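Local coordinates for protein CopC (PDB 5ICU) that binds copper(II) and, as a periplasmic protein of the CopC family with a cupredoxin-like beta fold, probably takes part in copper homeostasis, at residues Ser18-Pro32 / Lys57-Ala69. Numbering follows the deposited sequence.
Sequences SPKLVKLRFGGGVEP and KPRELTLDAPELA
Val22 and Leu63 exchange two backbone hydrogen bonds, as do Leu24 and Leu61, and so join antiparallel strands 21-26 and 60-64. The Leu24 N to Leu61 O bond (2.9 Å) is almost straight, at 177°. Phe26 N carries the pattern on to Arg59 O, which also lies at the edge of the Phe26 ring, 3.4 Å from CD1. Past the turn of Gly27 to Gly29, Val30 N binds Pro58 O. The extended Arg59 chain reaches back along this glycine turn, its guanidinium face over Gly27 O.

At the other end Ser18 does the work of a backbone acceptor: with OG anti to its own N (chi1 -175°), the hydroxyl takes the Leu68 N-H at 2.8 Å and also hydrogen-bonds a water that lies within hydrogen-bonding distance of Pro19 O and Pro66 O. Lys20 O accepts from Ala65 N and from a second water, which bridges to Ala65 O.

Apolar Leu61 suits the buried face: CG meets Val30 CG2 at 3.7 Å, CD1 the Phe26 ring obliquely, CD2 Pro32 CB. With an alanine here, Val30, Phe26 and Pro32 would probably lose the branched side chain they share and a gap would open between them. Long, polar Lys23, Arg25 and Glu60 suit the opposite, more exposed face.

Strand 4-8 flanks 21-26 across from 60-64, completing a three-stranded sheet, one layer of the cupredoxin-like sandwich; Val22 and Leu24 pack on strand 86-95 and Phe26 on 71-80 of the other layer.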
loop_
_atom_site.group_PDB
_atom_site.type_symbol
_atom_site.label_atom_id
_atom_site.label_comp_id
_atom_site.label_asym_id
_atom_site.label_seq_id
_atom_site.Cartn_x
_atom_site.Cartn_y
_atom_site.Cartn_z
ATOM N N SER A 18 4.979 -6.637 11.442
ATOM C CA SER A 18 3.891 -5.955 10.760
ATOM C C SER A 18 4.340 -4.529 10.410
ATOM O O SER A 18 4.850 -3.838 11.272
ATOM C CB SER A 18 2.683 -5.874 11.683
ATOM O OG SER A 18 1.587 -5.322 10.971
ATOM N N PRO A 19 4.128 -4.095 9.152
ATOM C CA PRO A 19 4.521 -2.718 8.782
ATOM C C PRO A 19 3.572 -1.707 9.412
ATOM O O PRO A 19 2.365 -1.900 9.353
ATOM C CB PRO A 19 4.383 -2.735 7.260
ATOM C CG PRO A 19 3.314 -3.707 6.998
ATOM C CD PRO A 19 3.488 -4.798 8.022
ATOM N N LYS A 20 4.081 -0.624 9.955
ATOM C CA LYS A 20 3.196 0.385 10.534
ATOM C C LYS A 20 2.372 1.082 9.450
ATOM O O LYS A 20 1.212 1.436 9.656
ATOM C CB LYS A 20 4.005 1.393 11.297
ATOM C CG LYS A 20 4.711 0.776 12.500
ATOM C CD LYS A 20 5.358 1.857 13.346
ATOM C CE LYS A 20 6.085 1.259 14.549
ATOM N NZ LYS A 20 6.226 2.215 15.682
ATOM N N LEU A 21 2.958 1.225 8.282
ATOM C CA LEU A 21 2.215 1.744 7.161
ATOM C C LEU A 21 2.736 1.216 5.866
ATOM O O LEU A 21 3.818 0.606 5.787
ATOM C CB LEU A 21 2.114 3.254 7.189
ATOM C CG LEU A 21 3.407 3.971 7.284
ATOM C CD1 LEU A 21 4.144 3.863 6.002
ATOM C CD2 LEU A 21 3.294 5.459 7.620
ATOM N N VAL A 22 1.896 1.380 4.847
ATOM C CA VAL A 22 2.246 1.143 3.455
ATOM C C VAL A 22 2.522 2.505 2.860
ATOM O O VAL A 22 1.694 3.415 3.021
ATOM C CB VAL A 22 1.111 0.447 2.703
ATOM C CG1 VAL A 22 1.365 0.420 1.192
ATOM C CG2 VAL A 22 0.902 -0.946 3.226
ATOM N N LYS A 23 3.664 2.657 2.214
ATOM C CA LYS A 23 4.076 3.900 1.564
ATOM C C LYS A 23 4.223 3.661 0.095
ATOM O O LYS A 23 4.993 2.785 -0.324
ATOM C CB LYS A 23 5.436 4.384 2.091
ATOM C CG LYS A 23 5.494 4.578 3.563
ATOM C CD LYS A 23 6.769 5.231 4.069
ATOM C CE LYS A 23 7.342 4.628 5.340
ATOM N NZ LYS A 23 7.877 5.677 6.264
ATOM N N LEU A 24 3.533 4.442 -0.727
ATOM C CA LEU A 24 3.636 4.328 -2.176
ATOM C C LEU A 24 4.115 5.623 -2.773
ATOM O O LEU A 24 3.684 6.692 -2.336
ATOM C CB LEU A 24 2.254 3.994 -2.740
ATOM C CG LEU A 24 1.525 2.760 -2.219
ATOM C CD1 LEU A 24 0.218 2.564 -2.974
ATOM C CD2 LEU A 24 2.348 1.507 -2.337
ATOM N N ARG A 25 4.992 5.551 -3.771
ATOM C CA ARG A 25 5.462 6.731 -4.503
ATOM C C ARG A 25 5.232 6.481 -5.970
ATOM O O ARG A 25 5.484 5.373 -6.490
ATOM C CB ARG A 25 6.946 6.995 -4.219
ATOM C CG ARG A 25 7.495 8.178 -4.964
ATOM C CD ARG A 25 8.796 8.694 -4.402
ATOM N NE ARG A 25 9.861 7.716 -4.498
ATOM C CZ ARG A 25 10.640 7.518 -5.575
ATOM N NH1 ARG A 25 10.490 8.243 -6.686
ATOM N NH2 ARG A 25 11.608 6.597 -5.533
ATOM N N PHE A 26 4.731 7.514 -6.647
ATOM C CA PHE A 26 4.297 7.463 -8.036
ATOM C C PHE A 26 5.191 8.337 -8.899
ATOM O O PHE A 26 5.906 9.206 -8.397
ATOM C CB PHE A 26 2.819 7.840 -8.141
ATOM C CG PHE A 26 1.916 6.943 -7.350
ATOM C CD1 PHE A 26 1.670 7.178 -6.012
ATOM C CD2 PHE A 26 1.362 5.821 -7.923
ATOM C CE1 PHE A 26 0.878 6.318 -5.261
ATOM C CE2 PHE A 26 0.591 4.962 -7.182
ATOM C CZ PHE A 26 0.364 5.208 -5.843
ATOM N N GLY A 27 5.085 8.153 -10.208
ATOM C CA GLY A 27 5.849 8.927 -11.160
ATOM C C GLY A 27 5.346 10.310 -11.461
ATOM O O GLY A 27 6.017 11.072 -12.200
ATOM N N GLY A 28 4.192 10.654 -10.939
ATOM C CA GLY A 28 3.588 11.986 -11.088
ATOM C C GLY A 28 2.681 12.168 -9.894
ATOM O O GLY A 28 2.534 11.278 -9.022
ATOM N N GLY A 29 2.041 13.333 -9.818
ATOM C CA GLY A 29 1.150 13.636 -8.689
ATOM C C GLY A 29 -0.047 12.694 -8.671
ATOM O O GLY A 29 -0.548 12.259 -9.700
ATOM N N VAL A 30 -0.568 12.467 -7.473
ATOM C CA VAL A 30 -1.853 11.811 -7.285
ATOM C C VAL A 30 -2.671 12.640 -6.314
ATOM O O VAL A 30 -2.141 13.402 -5.528
ATOM C CB VAL A 30 -1.677 10.368 -6.773
ATOM C CG1 VAL A 30 -1.016 9.494 -7.829
ATOM C CG2 VAL A 30 -0.909 10.297 -5.476
ATOM N N GLU A 31 -3.994 12.456 -6.379
ATOM C CA GLU A 31 -4.927 13.221 -5.569
ATOM C C GLU A 31 -5.327 12.378 -4.385
ATOM O O GLU A 31 -6.111 11.451 -4.544
ATOM C CB GLU A 31 -6.137 13.508 -6.432
ATOM C CG GLU A 31 -5.946 14.456 -7.586
ATOM C CD GLU A 31 -7.304 15.095 -8.036
ATOM O OE1 GLU A 31 -8.385 14.886 -7.403
ATOM O OE2 GLU A 31 -7.343 15.859 -9.032
ATOM N N PRO A 32 -4.829 12.640 -3.166
ATOM C CA PRO A 32 -5.131 11.753 -2.064
ATOM C C PRO A 32 -6.631 11.539 -1.764
ATOM O O PRO A 32 -7.050 10.423 -1.416
ATOM C CB PRO A 32 -4.385 12.348 -0.849
ATOM C CG PRO A 32 -3.676 13.491 -1.345
ATOM C CD PRO A 32 -3.875 13.690 -2.776
ATOM N N LYS A 57 4.219 16.851 -0.977
ATOM C CA LYS A 57 4.721 15.593 -1.556
ATOM C C LYS A 57 3.621 14.977 -2.421
ATOM O O LYS A 57 3.042 13.921 -2.083
ATOM C CB LYS A 57 5.120 14.623 -0.471
ATOM C CG LYS A 57 6.281 15.140 0.339
ATOM C CD LYS A 57 6.722 14.103 1.340
ATOM C CE LYS A 57 7.904 14.622 2.137
ATOM N NZ LYS A 57 8.659 13.466 2.677
ATOM N N PRO A 58 3.322 15.620 -3.562
ATOM C CA PRO A 58 2.152 15.198 -4.354
ATOM C C PRO A 58 2.252 13.785 -4.928
ATOM O O PRO A 58 1.233 13.179 -5.282
ATOM C CB PRO A 58 2.134 16.203 -5.519
ATOM C CG PRO A 58 3.475 16.850 -5.557
ATOM C CD PRO A 58 4.008 16.801 -4.163
ATOM N N ARG A 59 3.470 13.252 -5.021
ATOM C CA ARG A 59 3.676 11.949 -5.642
ATOM C C ARG A 59 3.568 10.800 -4.645
ATOM O O ARG A 59 3.780 9.654 -5.031
ATOM C CB ARG A 59 5.032 11.880 -6.338
ATOM C CG ARG A 59 5.210 12.954 -7.361
ATOM C CD ARG A 59 6.425 12.709 -8.229
ATOM N NE ARG A 59 6.504 13.705 -9.257
ATOM C CZ ARG A 59 7.429 13.752 -10.209
ATOM N NH1 ARG A 59 8.382 12.820 -10.276
ATOM N NH2 ARG A 59 7.364 14.741 -11.107
ATOM N N GLU A 60 3.271 11.063 -3.374
ATOM C CA GLU A 60 3.293 10.012 -2.346
ATOM C C GLU A 60 1.964 9.801 -1.685
ATOM O O GLU A 60 1.221 10.739 -1.508
ATOM C CB GLU A 60 4.371 10.320 -1.296
ATOM C CG GLU A 60 5.738 10.334 -1.944
ATOM C CD GLU A 60 6.892 10.616 -1.022
ATOM O OE1 GLU A 60 6.744 10.534 0.216
ATOM O OE2 GLU A 60 7.986 10.910 -1.555
ATOM N N LEU A 61 1.695 8.564 -1.300
ATOM C CA LEU A 61 0.531 8.245 -0.477
ATOM C C LEU A 61 0.965 7.320 0.603
ATOM O O LEU A 61 1.858 6.474 0.398
ATOM C CB LEU A 61 -0.576 7.558 -1.272
ATOM C CG LEU A 61 -1.286 8.380 -2.331
ATOM C CD1 LEU A 61 -2.193 7.464 -3.083
ATOM C CD2 LEU A 61 -2.032 9.560 -1.727
ATOM N N THR A 62 0.265 7.378 1.736
ATOM C CA THR A 62 0.462 6.368 2.794
ATOM C C THR A 62 -0.864 5.800 3.283
ATOM O O THR A 62 -1.940 6.426 3.113
ATOM C CB THR A 62 1.247 6.917 3.994
ATOM O OG1 THR A 62 0.496 7.945 4.624
ATOM C CG2 THR A 62 2.624 7.425 3.620
ATOM N N LEU A 63 -0.796 4.578 3.836
ATOM C CA LEU A 63 -1.952 3.956 4.472
ATOM C C LEU A 63 -1.464 3.393 5.812
ATOM O O LEU A 63 -0.550 2.559 5.823
ATOM C CB LEU A 63 -2.490 2.837 3.589
ATOM C CG LEU A 63 -3.621 1.998 4.231
ATOM C CD1 LEU A 63 -4.817 2.862 4.553
ATOM C CD2 LEU A 63 -3.932 0.864 3.293
ATOM N N ASP A 64 -2.114 3.801 6.907
ATOM C CA ASP A 64 -1.792 3.229 8.233
ATOM C C ASP A 64 -2.382 1.839 8.325
ATOM O O ASP A 64 -3.570 1.636 8.057
ATOM C CB ASP A 64 -2.359 4.117 9.300
ATOM C CG ASP A 64 -1.599 5.415 9.435
ATOM O OD1 ASP A 64 -0.468 5.553 8.901
ATOM O OD2 ASP A 64 -2.138 6.314 10.100
ATOM N N ALA A 65 -1.555 0.854 8.644
ATOM C CA ALA A 65 -2.029 -0.531 8.741
ATOM C C ALA A 65 -2.350 -0.865 10.188
ATOM O O ALA A 65 -1.601 -0.509 11.081
ATOM C CB ALA A 65 -0.990 -1.492 8.215
ATOM N N PRO A 66 -3.385 -1.651 10.409
ATOM C CA PRO A 66 -3.505 -2.310 11.728
ATOM C C PRO A 66 -2.450 -3.380 11.856
ATOM O O PRO A 66 -1.691 -3.658 10.930
ATOM C CB PRO A 66 -4.884 -2.963 11.660
ATOM C CG PRO A 66 -5.009 -3.316 10.209
ATOM C CD PRO A 66 -4.324 -2.223 9.421
ATOM N N GLU A 67 -2.327 -3.965 13.032
ATOM C CA GLU A 67 -1.438 -5.051 13.271
ATOM C C GLU A 67 -1.797 -6.220 12.409
ATOM O O GLU A 67 -2.939 -6.702 12.480
ATOM C CB GLU A 67 -1.486 -5.441 14.758
ATOM C CG GLU A 67 -0.549 -6.563 15.144
ATOM C CD GLU A 67 0.934 -6.234 15.033
ATOM O OE1 GLU A 67 1.291 -5.062 14.897
ATOM O OE2 GLU A 67 1.773 -7.169 15.170
ATOM N N LEU A 68 -0.858 -6.622 11.570
ATOM C CA LEU A 68 -1.036 -7.715 10.638
ATOM C C LEU A 68 -0.450 -9.016 11.165
ATOM O O LEU A 68 0.737 -9.087 11.460
ATOM C CB LEU A 68 -0.382 -7.392 9.300
ATOM C CG LEU A 68 -0.855 -6.127 8.555
ATOM C CD1 LEU A 68 -0.175 -6.071 7.220
ATOM C CD2 LEU A 68 -2.353 -6.078 8.394
ATOM N N ALA A 69 -1.290 -10.052 11.181
ATOM C CA ALA A 69 -0.874 -11.389 11.485
ATOM C C ALA A 69 0.166 -11.880 10.500
ATOM O O ALA A 69 0.205 -11.446 9.348
ATOM C CB ALA A 69 -2.084 -12.304 11.482
HETATM O O HOH W 1 0.862 -2.770 11.447
HETATM O O HOH W 2 4.461 -7.852 14.029
HETATM O O HOH W 3 -0.220 1.507 11.800
#